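Local atomic coordinates of ABC-type transport system, sugar-family extracellular solute-binding protein (Peptoclostridium difficile 630, PDB entry 6HNK), a protein that probably binds a small solute, perhaps a sugar, outside the cell and delivers it to an ABC-type membrane transporter. Residues G144-K149 with A252-N257. The protein carries 1 engineered substitution. Numbering follows the deposited sequence.
Sequences GLELLK and ACQGIN
Leu147 swings its CG beside its own backbone N and opposite the carbonyl carbon (chi1 -56°), and the isobutyl end then reaches strand 252-256. Gln254 answers with CG anti to its backbone N (chi1 -160°) and a bend at chi2 (96°) that turns its terminal amide toward the side of the leucine. The two side chains pass each other at a slant.

The branches of Leu147 divide the work. CD1 sits on the strand itself: it lies 3.9 Å from Ala252 CB, a plain apolar contact, and also 3.9 Å from the carbonyl carbon Cys253 C, so it meets backbone as well as methyl. CD2 and CG lie beside the terminal amide of Gln254, whose N and O are probably exchanged in the model, so only the general position of the group is used here. At the start of segment 144-149, Gly144 CA comes within 4.2 Å of Gln254 CB, Gly144 and Gln254 being the residues whose CA atoms are nearest across the contact. Exposed Glu146 lies near the end of Gln254 and adds little.

Leu147 is the third residue of a type I turn, Leu145 to Leu148, that links helix 141-145 to helix 148-151 and is closed by Leu148 N to Leu145 O at 3.0 Å. Ile291 of the neighbouring antiparallel strand touches both Leu147 and Gln254, while Leu145 turns away towards helix 167-183. The contact therefore sets an inter-helix turn against the mixed sheet of one lobe, consistent with the two-lobed fold of type I solute-binding proteins. With no polar bond joining the two segments, their cohesion here probably comes mainly from dispersion and burial of the Leu147 methyls against Ala252, the strand backbone and the Gln254 amide, with Gln254 CB on Gly144 CA.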
loop_
_atom_site.group_PDB
_atom_site.type_symbol
_atom_site.label_atom_id
_atom_site.label_comp_id
_atom_site.label_asym_id
_atom_site.label_seq_id
_atom_site.Cartn_x
_atom_site.Cartn_y
_atom_site.Cartn_z
ATOM N N GLY A 144 6.891 7.257 6.431
ATOM C CA GLY A 144 6.911 8.278 5.403
ATOM C C GLY A 144 7.763 9.478 5.750
ATOM O O GLY A 144 8.490 10.008 4.896
ATOM N N LEU A 145 7.688 9.899 7.008
ATOM C CA LEU A 145 8.334 11.126 7.458
ATOM C C LEU A 145 9.778 10.940 7.939
ATOM O O LEU A 145 10.451 11.907 8.273
ATOM C CB LEU A 145 7.460 11.801 8.512
ATOM C CG LEU A 145 6.075 12.153 7.956
ATOM C CD1 LEU A 145 5.171 12.708 9.051
ATOM C CD2 LEU A 145 6.166 13.116 6.774
ATOM N N GLU A 146 10.276 9.708 7.914
ATOM C CA GLU A 146 11.719 9.486 7.988
ATOM C C GLU A 146 12.430 10.260 6.908
ATOM O O GLU A 146 13.607 10.540 7.042
ATOM C CB GLU A 146 12.093 8.013 7.832
ATOM C CG GLU A 146 11.594 7.102 8.947
ATOM C CD GLU A 146 12.260 5.742 8.958
ATOM O OE1 GLU A 146 12.966 5.372 7.977
ATOM O OE2 GLU A 146 12.067 5.040 9.970
ATOM N N LEU A 147 11.722 10.589 5.834
ATOM C CA LEU A 147 12.306 11.291 4.706
ATOM C C LEU A 147 12.494 12.778 4.941
ATOM O O LEU A 147 13.182 13.430 4.157
ATOM C CB LEU A 147 11.445 11.070 3.468
ATOM C CG LEU A 147 11.199 9.613 3.075
ATOM C CD1 LEU A 147 10.434 9.589 1.769
ATOM C CD2 LEU A 147 12.506 8.831 2.963
ATOM N N LEU A 148 11.884 13.324 5.993
ATOM C CA LEU A 148 12.110 14.727 6.380
ATOM C C LEU A 148 13.590 15.027 6.595
ATOM O O LEU A 148 14.072 16.071 6.169
ATOM C CB LEU A 148 11.332 15.097 7.652
ATOM C CG LEU A 148 9.803 15.011 7.632
ATOM C CD1 LEU A 148 9.245 15.789 8.813
ATOM C CD2 LEU A 148 9.195 15.510 6.331
ATOM N N LYS A 149 14.296 14.107 7.251
ATOM C CA LYS A 149 15.755 14.179 7.381
ATOM C C LYS A 149 16.442 14.447 6.045
ATOM O O LYS A 149 17.257 15.370 5.944
ATOM C CB LYS A 149 16.317 12.890 7.964
ATOM C CG LYS A 149 16.064 12.714 9.450
ATOM C CD LYS A 149 16.397 11.291 9.873
ATOM C CE LYS A 149 16.124 11.081 11.346
ATOM N NZ LYS A 149 15.980 9.637 11.696
ATOM N N ALA A 252 8.919 12.314 -3.032
ATOM C CA ALA A 252 9.299 10.972 -2.595
ATOM C C ALA A 252 8.242 10.322 -1.754
ATOM O O ALA A 252 7.318 10.969 -1.265
ATOM C CB ALA A 252 10.599 11.021 -1.812
ATOM N N CYS A 253 8.391 9.023 -1.595
ATOM C CA CYS A 253 7.527 8.262 -0.729
ATOM C C CYS A 253 8.304 7.076 -0.226
ATOM O O CYS A 253 9.389 6.763 -0.727
ATOM C CB CYS A 253 6.313 7.770 -1.498
ATOM S SG CYS A 253 6.722 6.580 -2.807
ATOM N N GLN A 254 7.723 6.410 0.756
ATOM C CA GLN A 254 8.278 5.185 1.276
ATOM C C GLN A 254 7.369 4.047 0.795
ATOM O O GLN A 254 6.600 3.469 1.564
ATOM C CB GLN A 254 8.381 5.294 2.800
ATOM C CG GLN A 254 9.359 4.311 3.427
ATOM C CD GLN A 254 10.747 4.881 3.686
ATOM O OE1 GLN A 254 10.897 5.959 4.273
ATOM N NE2 GLN A 254 11.775 4.129 3.288
ATOM N N GLY A 255 7.457 3.749 -0.503
ATOM C CA GLY A 255 6.626 2.713 -1.145
ATOM C C GLY A 255 7.144 1.296 -0.968
ATOM O O GLY A 255 8.333 1.099 -0.718
ATOM N N ILE A 256 6.251 0.310 -1.105
ATOM C CA ILE A 256 6.602 -1.115 -0.913
ATOM C C ILE A 256 6.940 -1.771 -2.242
ATOM O O ILE A 256 6.370 -1.404 -3.279
ATOM C CB ILE A 256 5.459 -1.928 -0.255
ATOM C CG1 ILE A 256 5.101 -1.344 1.107
ATOM C CG2 ILE A 256 5.864 -3.397 -0.076
ATOM C CD1 ILE A 256 3.941 -2.042 1.773
ATOM N N ASN A 257 7.870 -2.732 -2.201
ATOM C CA ASN A 257 8.122 -3.621 -3.331
ATOM C C ASN A 257 7.103 -4.764 -3.250
ATOM O O ASN A 257 7.237 -5.679 -2.436
ATOM C CB ASN A 257 9.565 -4.144 -3.323
ATOM C CG ASN A 257 10.007 -4.676 -4.684
ATOM O OD1 ASN A 257 9.264 -5.389 -5.359
ATOM N ND2 ASN A 257 11.232 -4.337 -5.087
#